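Local coordinates for DUF3829 domain-containing protein (Bacteroides thetaiotaomicron, PDB 3RH3), which is of unknown function but folds as an all-helical, DUF3829-like protein and is probably made as a lipoprotein, at residues 30-35 with 90-95; 134-139 with 177-182. All coordinates share one frame; numbering follows the deposited sequence. Where two conformers were deposited one is given.

How the interactions relate
From the N terminus, helix 10-32 runs into a short break and then helix 35-46. Interaction 1 closes the first loop, bringing the helix end and the break (30-35) against helix 79-111 at 90-95. The chain then turns back through helix 115-154, and interaction 2 opens on it at 134-139 and closes on helix 161-181 at 177-182. The two loops therefore follow one another without nesting or crossing. In space they adjoin, their centres about 11 Å apart: Ala33 O and Lys136 NZ probably hydrogen-bond at 2.7 Å, Ala35 packs on Ser182, and Tyr135 packs on Gly91 and Leu92. Helix 115-154 thus links both contacts, tying the N-terminal helices to the C-terminal DUF3829-like region.

Interaction 1 of 2, residues 30-35 with 90-95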
loop_
_atom_site.group_PDB
_atom_site.type_symbol
_atom_site.label_atom_id
_atom_site.label_comp_id
_atom_site.label_asym_id
_atom_site.label_seq_id
_atom_site.Cartn_x
_atom_site.Cartn_y
_atom_site.Cartn_z
ATOM N N ARG A 30 6.454 1.157 -5.057
ATOM C CA ARG A 30 5.607 0.815 -6.209
ATOM C C ARG A 30 6.445 0.116 -7.292
ATOM O O ARG A 30 5.907 -0.688 -8.043
ATOM C CB ARG A 30 4.895 2.056 -6.787
ATOM N N HIS A 31 7.765 0.380 -7.337
ATOM C CA HIS A 31 8.643 -0.220 -8.336
ATOM C C HIS A 31 9.228 -1.566 -7.893
ATOM O O HIS A 31 9.328 -2.465 -8.729
ATOM C CB HIS A 31 9.783 0.747 -8.705
ATOM C CG HIS A 31 10.606 0.316 -9.882
ATOM N ND1 HIS A 31 11.929 -0.091 -9.732
ATOM C CD2 HIS A 31 10.276 0.253 -11.195
ATOM C CE1 HIS A 31 12.358 -0.386 -10.951
ATOM N NE2 HIS A 31 11.400 -0.198 -11.866
ATOM N N VAL A 32 9.638 -1.709 -6.618
ATOM C CA VAL A 32 10.318 -2.927 -6.159
ATOM C C VAL A 32 9.390 -3.934 -5.443
ATOM O O VAL A 32 9.707 -5.121 -5.418
ATOM C CB VAL A 32 11.560 -2.607 -5.272
ATOM C CG1 VAL A 32 12.498 -1.623 -5.967
ATOM C CG2 VAL A 32 11.168 -2.093 -3.887
ATOM N N ALA A 33 8.290 -3.483 -4.844
ATOM C CA ALA A 33 7.401 -4.379 -4.096
ATOM C C ALA A 33 6.000 -4.333 -4.646
ATOM O O ALA A 33 5.034 -4.327 -3.881
ATOM C CB ALA A 33 7.402 -3.998 -2.619
ATOM N N ASN A 34 5.876 -4.301 -5.980
ATOM C CA ASN A 34 4.577 -4.263 -6.636
ATOM C C ASN A 34 3.971 -5.674 -6.611
ATOM O O ASN A 34 4.598 -6.630 -7.084
ATOM C CB ASN A 34 4.714 -3.716 -8.057
ATOM C CG ASN A 34 3.438 -3.739 -8.849
ATOM O OD1 ASN A 34 3.303 -4.487 -9.817
ATOM N ND2 ASN A 34 2.466 -2.940 -8.454
ATOM N N ALA A 35 2.777 -5.804 -6.014
ATOM C CA ALA A 35 2.052 -7.081 -5.889
ATOM C C ALA A 35 1.820 -7.772 -7.229
ATOM O O ALA A 35 1.949 -8.980 -7.284
ATOM C CB ALA A 35 0.731 -6.856 -5.217
ATOM N N ALA A 90 15.553 -2.623 4.919
ATOM C CA ALA A 90 16.573 -3.651 4.812
ATOM C C ALA A 90 15.885 -5.011 4.696
ATOM O O ALA A 90 16.229 -5.792 3.817
ATOM C CB ALA A 90 17.513 -3.609 6.016
ATOM N N GLY A 91 14.874 -5.245 5.532
ATOM C CA GLY A 91 14.112 -6.478 5.505
ATOM C C GLY A 91 13.432 -6.632 4.162
ATOM O O GLY A 91 13.575 -7.667 3.499
ATOM N N LEU A 92 12.754 -5.569 3.714
ATOM C CA LEU A 92 12.077 -5.594 2.428
ATOM C C LEU A 92 13.028 -6.076 1.294
ATOM O O LEU A 92 12.722 -7.081 0.657
ATOM C CB LEU A 92 11.479 -4.224 2.104
ATOM C CG LEU A 92 10.656 -4.171 0.828
ATOM C CD1 LEU A 92 9.300 -3.585 1.091
ATOM C CD2 LEU A 92 11.390 -3.406 -0.254
ATOM N N PHE A 93 14.188 -5.395 1.088
ATOM C CA PHE A 93 15.154 -5.724 0.031
ATOM C C PHE A 93 15.761 -7.121 0.190
ATOM O O PHE A 93 16.007 -7.784 -0.825
ATOM C CB PHE A 93 16.250 -4.655 -0.080
ATOM C CG PHE A 93 15.726 -3.352 -0.652
ATOM C CD1 PHE A 93 15.256 -3.283 -1.959
ATOM C CD2 PHE A 93 15.703 -2.193 0.115
ATOM C CE1 PHE A 93 14.737 -2.086 -2.472
ATOM C CE2 PHE A 93 15.191 -0.998 -0.399
ATOM C CZ PHE A 93 14.709 -0.952 -1.687
ATOM N N ASN A 94 15.968 -7.579 1.441
ATOM C CA ASN A 94 16.506 -8.905 1.748
ATOM C C ASN A 94 15.509 -9.994 1.296
ATOM O O ASN A 94 15.886 -10.929 0.582
ATOM C CB ASN A 94 16.821 -9.006 3.261
ATOM C CG ASN A 94 17.051 -10.389 3.840
ATOM O OD1 ASN A 94 16.472 -10.745 4.875
ATOM N ND2 ASN A 94 17.930 -11.180 3.230
ATOM N N VAL A 95 14.227 -9.863 1.692
ATOM C CA VAL A 95 13.224 -10.869 1.311
ATOM C C VAL A 95 12.948 -10.778 -0.222
ATOM O O VAL A 95 12.738 -11.815 -0.833
ATOM C CB VAL A 95 11.924 -10.885 2.166
ATOM C CG1 VAL A 95 12.238 -11.117 3.643
ATOM C CG2 VAL A 95 11.092 -9.626 1.981
#
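Val32 and Phe93 face each other with CA atoms 8.3 Å apart, Val32 closing the last turn of helix 10-32 and Phe93 lying within helix 79-111; no hydrogen bond joins the two segments. The contact is a small apolar one, carried mainly by one methyl. Val32 CG2 meets Phe93 CE1 at 3.8 Å and also reaches Leu92 CD2 at 3.9 Å, coming obliquely to the ring. With Phe93 CG anti to its carbonyl carbon (chi1 -71°), the ring swings from the flank of its helix until CE1 comes near the valine. Leu92 CD2 sits over the centre of that same ring, 4.1 Å above its plane, so this one methyl touches both the ring face and Val32 CG2. The other leucine methyl, CD1, turns to Ala33, meeting its CB at 4.2 Å. Ala33 is where the chain leaves helical geometry, and the next residue, Asn34, is the N-cap of helix 35-46, its OD1 making a weak hydrogen bond to Asp37 N. Beyond the methyls, Arg96 NE bonds to Val32 O, while Leu132 of helix 115-154 packs on Leu92. The arrangement is apolar interhelical packing at a break between consecutive helices, within the N-terminal part of an all-alpha fold.

Interaction 2 of 2, residues 134-139 with 177-182; sequences EYKQVI and IMNLYS. With EDO (1,2-ethanediol), chain E.
Gln137 and Asn179 both hold CG anti to the backbone N (chi1 near -170° in each), which sends their amides into the interface between helices 115-154 and 161-181, where the two side chains run antiparallel, side by side. A bend at chi2 of Gln137 then brings OE1 round to Asn179 ND2. The resulting hydrogen bond is 3.0 Å from ND2 to OE1 and moderately bent, at 150° about the hydrogen; it uses a lone pair of OE1 in the carbonyl plane. The two amide planes are turned 36° apart. ND2 also lies over the aliphatic root of the glutamine, 3.4 Å from Gln137 CB. Asn179 OD1 accepts from Ser133 OG, while Gln137 NE2 bonds to Asp141 and Ser176, so both buried amides are held at each end and their orientations fixed. In one of its two conformers, Lys136 reaches across Asn179 at a slant, CE 3.3 Å from OD1. Its NZ goes on to Ala33 O and to O2 of a 1,2-ethanediol, 3.1 Å away; that diol, probably from the crystallisation liquor, makes a weak 3.3 Å bond from O2 to Asn179 OD1. At the end of helix 161-181, Ser182 OG folds back to Asn179 O, 2.9 Å away. This is a buried polar amide network between consecutive helices of an all-alpha fold, joining the DUF6845 region to the DUF3829-like C-terminal domain.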
loop_
_atom_site.group_PDB
_atom_site.type_symbol
_atom_site.label_atom_id
_atom_site.label_comp_id
_atom_site.label_asym_id
_atom_site.label_seq_id
_atom_site.Cartn_x
_atom_site.Cartn_y
_atom_site.Cartn_z
ATOM N N GLU A 134 4.209 -7.317 4.067
ATOM C CA GLU A 134 4.205 -6.850 5.449
ATOM C C GLU A 134 5.213 -5.720 5.650
ATOM O O GLU A 134 4.854 -4.717 6.264
ATOM C CB GLU A 134 4.477 -8.010 6.439
ATOM C CG GLU A 134 3.247 -8.884 6.640
ATOM C CD GLU A 134 3.374 -10.201 7.393
ATOM O OE1 GLU A 134 4.490 -10.771 7.451
ATOM O OE2 GLU A 134 2.326 -10.693 7.874
ATOM N N TYR A 135 6.449 -5.852 5.127
ATOM C CA TYR A 135 7.478 -4.814 5.239
ATOM C C TYR A 135 6.998 -3.494 4.619
ATOM O O TYR A 135 7.134 -2.431 5.245
ATOM C CB TYR A 135 8.799 -5.260 4.615
ATOM C CG TYR A 135 9.600 -6.171 5.515
ATOM C CD1 TYR A 135 9.940 -5.785 6.809
ATOM C CD2 TYR A 135 10.079 -7.392 5.051
ATOM C CE1 TYR A 135 10.698 -6.613 7.637
ATOM C CE2 TYR A 135 10.848 -8.222 5.863
ATOM C CZ TYR A 135 11.145 -7.837 7.160
ATOM O OH TYR A 135 11.910 -8.672 7.946
ATOM N N LYS A 136 6.404 -3.592 3.410
ATOM C CA LYS A 136 5.848 -2.461 2.698
ATOM C C LYS A 136 4.749 -1.812 3.551
ATOM O O LYS A 136 4.725 -0.586 3.686
ATOM C CB LYS A 136 5.319 -2.924 1.331
ATOM C CG LYS A 136 4.870 -1.789 0.417
ATOM C CD LYS A 136 4.558 -2.255 -1.011
ATOM C CE LYS A 136 3.352 -3.147 -1.112
ATOM N NZ LYS A 136 2.920 -3.369 -2.521
ATOM N N GLN A 137 3.872 -2.632 4.169
ATOM C CA GLN A 137 2.808 -2.146 5.028
ATOM C C GLN A 137 3.368 -1.453 6.266
ATOM O O GLN A 137 2.878 -0.388 6.635
ATOM C CB GLN A 137 1.866 -3.289 5.436
ATOM C CG GLN A 137 0.598 -2.811 6.167
ATOM C CD GLN A 137 -0.194 -1.840 5.324
ATOM O OE1 GLN A 137 -0.423 -2.071 4.139
ATOM N NE2 GLN A 137 -0.535 -0.680 5.880
ATOM N N VAL A 138 4.379 -2.048 6.915
ATOM C CA VAL A 138 5.016 -1.449 8.096
ATOM C C VAL A 138 5.607 -0.048 7.703
ATOM O O VAL A 138 5.375 0.912 8.435
ATOM C CB VAL A 138 6.070 -2.379 8.760
ATOM C CG1 VAL A 138 6.820 -1.665 9.884
ATOM C CG2 VAL A 138 5.420 -3.666 9.290
ATOM N N ILE A 139 6.234 0.084 6.517
ATOM C CA ILE A 139 6.815 1.367 6.069
ATOM C C ILE A 139 5.714 2.410 5.916
ATOM O O ILE A 139 5.887 3.527 6.400
ATOM C CB ILE A 139 7.680 1.231 4.782
ATOM C CG1 ILE A 139 8.917 0.333 5.046
ATOM C CG2 ILE A 139 8.108 2.608 4.209
ATOM C CD1 ILE A 139 9.450 -0.367 3.787
ATOM N N ILE A 177 -5.757 -1.757 2.468
ATOM C CA ILE A 177 -6.709 -2.856 2.191
ATOM C C ILE A 177 -6.265 -3.639 0.937
ATOM O O ILE A 177 -6.297 -4.886 0.943
ATOM C CB ILE A 177 -8.171 -2.350 2.066
ATOM C CG1 ILE A 177 -8.631 -1.717 3.394
ATOM C CG2 ILE A 177 -9.116 -3.493 1.680
ATOM C CD1 ILE A 177 -9.811 -0.791 3.292
HETATM N N MSE A 178 -5.844 -2.903 -0.132
HETATM C CA MSE A 178 -5.410 -3.533 -1.382
HETATM C C MSE A 178 -4.152 -4.348 -1.140
HETATM O O MSE A 178 -4.050 -5.465 -1.643
HETATM C CB MSE A 178 -5.210 -2.488 -2.486
HETATM C CG MSE A 178 -6.563 -2.021 -3.073
HETATM SE SE MSE A 178 -7.388 -3.455 -4.110
HETATM C CE MSE A 178 -6.472 -3.106 -5.734
ATOM N N ASN A 179 -3.238 -3.825 -0.322
ATOM C CA ASN A 179 -2.014 -4.534 0.050
ATOM C C ASN A 179 -2.332 -5.845 0.782
ATOM O O ASN A 179 -1.728 -6.875 0.474
ATOM C CB ASN A 179 -1.106 -3.656 0.914
ATOM C CG ASN A 179 0.249 -4.267 1.171
ATOM O OD1 ASN A 179 0.898 -4.815 0.284
ATOM N ND2 ASN A 179 0.675 -4.256 2.403
ATOM N N LEU A 180 -3.293 -5.811 1.709
ATOM C CA LEU A 180 -3.719 -6.996 2.453
ATOM C C LEU A 180 -4.421 -7.994 1.551
ATOM O O LEU A 180 -4.230 -9.205 1.700
ATOM C CB LEU A 180 -4.626 -6.613 3.633
ATOM C CG LEU A 180 -3.898 -5.872 4.778
ATOM C CD1 LEU A 180 -4.886 -5.098 5.656
ATOM C CD2 LEU A 180 -2.997 -6.819 5.577
ATOM N N TYR A 181 -5.222 -7.488 0.592
ATOM C CA TYR A 181 -5.911 -8.342 -0.346
ATOM C C TYR A 181 -4.925 -8.990 -1.341
ATOM O O TYR A 181 -5.059 -10.187 -1.615
ATOM C CB TYR A 181 -6.997 -7.563 -1.094
ATOM C CG TYR A 181 -7.712 -8.438 -2.093
ATOM C CD1 TYR A 181 -8.696 -9.341 -1.682
ATOM C CD2 TYR A 181 -7.340 -8.444 -3.437
ATOM C CE1 TYR A 181 -9.245 -10.257 -2.568
ATOM C CE2 TYR A 181 -7.931 -9.317 -4.345
ATOM C CZ TYR A 181 -8.905 -10.203 -3.911
ATOM O OH TYR A 181 -9.439 -11.102 -4.799
ATOM N N SER A 182 -3.962 -8.206 -1.867
ATOM C CA SER A 182 -2.982 -8.575 -2.904
ATOM C C SER A 182 -2.074 -9.792 -2.587
ATOM O O SER A 182 -1.222 -10.128 -3.396
ATOM C CB SER A 182 -2.080 -7.376 -3.194
ATOM O OG SER A 182 -0.965 -7.246 -2.318
HETATM C C1 EDO E . 4.081 -8.230 -2.770
HETATM O O1 EDO E . 4.417 -9.388 -1.992
HETATM C C2 EDO E . 4.202 -6.934 -1.971
HETATM O O2 EDO E . 2.895 -6.371 -1.774
#